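Local coordinates for pyocin-S2 immunity protein (Pseudomonas aeruginosa, PDB 4QKO) that binds the nuclease domain of the bacteriocin pyocin S2 and, as in related colicin immunity proteins, probably protects the producing cell from its own toxin, at residues A[12-17]-A[67-72]. Numbering follows the deposited sequence. Where two conformers were deposited one is given.
Sequences EFLEFV and GVVKEV
Val69 pushes one methyl, CG2, among Phe13, Leu14 and Val17, and with 73 Å² buried it contributes more to this helix-helix contact than any other residue. The nearest atom to that methyl is a backbone one: CG2 of Val69 lies 3.8 Å from CA of Leu14, so it reaches the main chain of helix 10-21 itself. CD1 of Leu14 flanks the same methyl at 3.9 Å, the Leu14 side chain lying nearly perpendicular to that of Val69. From the Phe13 side, ring atom CD2 comes within 4.0 Å of Val69 CG2 at an oblique angle, while the Phe13 and Val69 side chains run alongside in opposite senses. With chi1 of Val69 at 176°, CG1 takes the position trans to the backbone N and CG2 the one trans to the carbonyl carbon, which directs CG2 into this group.

Val17 adds a looser contact, its CG2 4.3 Å from CG2 of Val69, one turn further along helix 10-21. The same CG2 sits 3.5 Å above the plane of the Phe13 ring, displaced toward the rim, and thus backs that ring from one face. Its other methyl, CG1, meets CG1 of Val68 at 4.0 Å. No hydrogen bond joins the segments; the interface is wholly apolar.

The axes of segments 12-17 and 67-72 approach to 9.8 Å, and their N-to-C directions differ by 130°, an inclined crossing well short of antiparallel. Phe41 of helix 31-45 touches both Val17 and Val68, and Phe84 packs on Phe13 and Val69. This is the first-to-last helix packing in the hydrophobic core of the four-helix colicin immunity protein fold.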
ATOM      1  N   GLU A  12       5.585   6.028 -23.715  1.00 24.97           N
ATOM      2  CA  GLU A  12       4.234   5.640 -23.289  1.00 25.71           C
ATOM      3  C   GLU A  12       4.254   4.825 -21.999  1.00 24.26           C
ATOM      4  O   GLU A  12       3.384   4.942 -21.134  1.00 22.80           O
ATOM      5  CB  GLU A  12       3.481   4.815 -24.315  1.00 28.49           C
ATOM      6  CG  GLU A  12       2.998   5.616 -25.554  1.00 31.35           C
ATOM      7  CD  GLU A  12       2.537   4.761 -26.783  1.00 36.95           C
ATOM      8  OE1 GLU A  12       2.817   3.527 -26.872  1.00 32.49           O
ATOM      9  OE2 GLU A  12       1.869   5.362 -27.702  1.00 39.17           O
ATOM     10  N   PHE A  13       5.205   3.911 -21.916  1.00 22.93           N
ATOM     11  CA  PHE A  13       5.273   3.103 -20.705  1.00 22.75           C
ATOM     12  C   PHE A  13       5.712   3.947 -19.500  1.00 20.58           C
ATOM     13  O   PHE A  13       5.210   3.769 -18.430  1.00 20.89           O
ATOM     14  CB  PHE A  13       6.237   1.937 -20.876  1.00 21.66           C
ATOM     15  CG  PHE A  13       6.150   0.968 -19.759  1.00 21.87           C
ATOM     16  CD1 PHE A  13       5.011   0.216 -19.604  1.00 21.27           C
ATOM     17  CD2 PHE A  13       7.185   0.832 -18.848  1.00 22.74           C
ATOM     18  CE1 PHE A  13       4.896  -0.703 -18.568  1.00 24.22           C
ATOM     19  CE2 PHE A  13       7.084  -0.108 -17.814  1.00 23.40           C
ATOM     20  CZ  PHE A  13       5.927  -0.856 -17.667  1.00 22.31           C
ATOM     21  N   LEU A  14       6.638   4.879 -19.715  1.00 21.90           N
ATOM     22  CA  LEU A  14       7.076   5.796 -18.671  1.00 22.76           C
ATOM     23  C   LEU A  14       5.885   6.605 -18.182  1.00 24.52           C
ATOM     24  O   LEU A  14       5.707   6.758 -16.963  1.00 21.77           O
ATOM     25  CB  LEU A  14       8.261   6.679 -19.129  1.00 23.54           C
ATOM     26  CG  LEU A  14       8.652   7.797 -18.196  1.00 26.81           C
ATOM     27  CD1 LEU A  14       9.257   7.285 -16.913  1.00 26.69           C
ATOM     28  CD2 LEU A  14       9.607   8.746 -18.892  1.00 31.35           C
ATOM     29  N   GLU A  15       5.065   7.099 -19.099  0.50 24.63           N
ATOM     30  CA  GLU A  15       3.915   7.897 -18.671  0.50 26.68           C
ATOM     31  C   GLU A  15       2.866   7.066 -17.862  0.50 24.47           C
ATOM     32  O   GLU A  15       2.316   7.553 -16.873  0.50 26.31           O
ATOM     33  CB  GLU A  15       3.305   8.591 -19.874  0.50 28.93           C
ATOM     34  CG  GLU A  15       4.325   9.272 -20.808  0.50 31.72           C
ATOM     35  CD  GLU A  15       5.582   9.853 -20.130  0.50 32.97           C
ATOM     36  OE1 GLU A  15       5.519  10.251 -18.932  0.50 37.26           O
ATOM     37  OE2 GLU A  15       6.629   9.952 -20.813  0.50 29.92           O
ATOM     38  N   PHE A  16       2.625   5.810 -18.233  1.00 22.61           N
ATOM     39  CA  PHE A  16       1.812   4.895 -17.419  1.00 21.61           C
ATOM     40  C   PHE A  16       2.451   4.678 -16.022  1.00 20.26           C
ATOM     41  O   PHE A  16       1.773   4.831 -14.982  1.00 20.61           O
ATOM     42  CB  PHE A  16       1.736   3.588 -18.111  1.00 22.39           C
ATOM     43  CG  PHE A  16       0.987   2.490 -17.399  1.00 23.18           C
ATOM     44  CD1 PHE A  16      -0.332   2.639 -17.002  1.00 25.68           C
ATOM     45  CD2 PHE A  16       1.600   1.235 -17.218  1.00 25.75           C
ATOM     46  CE1 PHE A  16      -1.040   1.563 -16.408  1.00 26.67           C
ATOM     47  CE2 PHE A  16       0.889   0.141 -16.662  1.00 24.33           C
ATOM     48  CZ  PHE A  16      -0.430   0.302 -16.261  1.00 25.87           C
ATOM     49  N   VAL A  17       3.767   4.397 -15.975  1.00 18.93           N
ATOM     50  CA  VAL A  17       4.404   4.182 -14.661  1.00 18.39           C
ATOM     51  C   VAL A  17       4.379   5.471 -13.791  1.00 19.42           C
ATOM     52  O   VAL A  17       4.118   5.421 -12.591  1.00 18.89           O
ATOM     53  CB  VAL A  17       5.850   3.683 -14.878  1.00 18.60           C
ATOM     54  CG1 VAL A  17       6.521   3.632 -13.554  1.00 19.18           C
ATOM     55  CG2 VAL A  17       5.873   2.306 -15.556  1.00 17.84           C
ATOM     56  N   GLY A  67      13.639   5.222 -13.068  1.00 20.68           N
ATOM     57  CA  GLY A  67      14.384   4.120 -12.492  1.00 22.12           C
ATOM     58  C   GLY A  67      13.673   2.830 -12.718  1.00 19.31           C
ATOM     59  O   GLY A  67      14.274   1.833 -13.034  1.00 19.26           O
ATOM     60  N   VAL A  68      12.346   2.871 -12.600  1.00 18.85           N
ATOM     61  CA  VAL A  68      11.533   1.678 -12.775  1.00 18.34           C
ATOM     62  C   VAL A  68      11.621   1.212 -14.214  1.00 18.00           C
ATOM     63  O   VAL A  68      11.830   0.006 -14.514  1.00 17.69           O
ATOM     64  CB  VAL A  68      10.055   1.912 -12.414  1.00 17.87           C
ATOM     65  CG1 VAL A  68       9.205   0.737 -12.902  1.00 17.37           C
ATOM     66  CG2 VAL A  68       9.913   2.171 -10.942  1.00 18.97           C
ATOM     67  N   VAL A  69      11.457   2.143 -15.123  1.00 17.38           N
ATOM     68  CA  VAL A  69      11.446   1.791 -16.554  1.00 18.65           C
ATOM     69  C   VAL A  69      12.758   1.206 -16.996  1.00 18.91           C
ATOM     70  O   VAL A  69      12.780   0.259 -17.751  1.00 18.65           O
ATOM     71  CB  VAL A  69      11.124   2.995 -17.430  1.00 19.34           C
ATOM     72  CG1 VAL A  69      11.221   2.618 -18.886  1.00 21.13           C
ATOM     73  CG2 VAL A  69       9.659   3.410 -17.153  1.00 20.56           C
ATOM     74  N   LYS A  70      13.849   1.862 -16.631  1.00 21.66           N
ATOM     75  CA  LYS A  70      15.174   1.401 -16.954  1.00 21.98           C
ATOM     76  C   LYS A  70      15.398   0.001 -16.403  1.00 20.18           C
ATOM     77  O   LYS A  70      15.974  -0.827 -17.130  1.00 20.99           O
ATOM     78  CB  LYS A  70      16.215   2.335 -16.409  1.00 24.96           C
ATOM     79  CG  LYS A  70      17.633   1.973 -16.832  1.00 29.04           C
ATOM     80  CD  LYS A  70      18.624   2.722 -15.938  1.00 31.85           C
ATOM     81  CE  LYS A  70      20.046   2.378 -16.294  1.00 37.76           C
ATOM     82  NZ  LYS A  70      20.922   3.503 -15.923  1.00 39.76           N
ATOM     83  N   GLU A  71      14.968  -0.268 -15.151  1.00 18.88           N
ATOM     84  CA  GLU A  71      15.179  -1.578 -14.584  1.00 18.19           C
ATOM     85  C   GLU A  71      14.435  -2.643 -15.418  1.00 18.74           C
ATOM     86  O   GLU A  71      14.927  -3.722 -15.735  1.00 19.68           O
ATOM     87  CB  GLU A  71      14.776  -1.680 -13.126  1.00 20.14           C
ATOM     88  CG  GLU A  71      15.063  -3.078 -12.585  1.00 21.21           C
ATOM     89  CD  GLU A  71      15.095  -3.221 -11.082  1.00 24.21           C
ATOM     90  OE1 GLU A  71      14.916  -2.254 -10.292  1.00 20.64           O
ATOM     91  OE2 GLU A  71      15.403  -4.374 -10.685  1.00 23.79           O
ATOM     92  N   VAL A  72      13.196  -2.326 -15.757  1.00 20.78           N
ATOM     93  CA  VAL A  72      12.380  -3.200 -16.529  1.00 19.01           C
ATOM     94  C   VAL A  72      13.006  -3.394 -17.912  1.00 19.13           C
ATOM     95  O   VAL A  72      13.159  -4.551 -18.369  1.00 19.77           O
ATOM     96  CB  VAL A  72      10.956  -2.670 -16.715  1.00 19.77           C
ATOM     97  CG1 VAL A  72      10.213  -3.452 -17.749  1.00 19.86           C
ATOM     98  CG2 VAL A  72      10.209  -2.701 -15.407  1.00 19.12           C
TER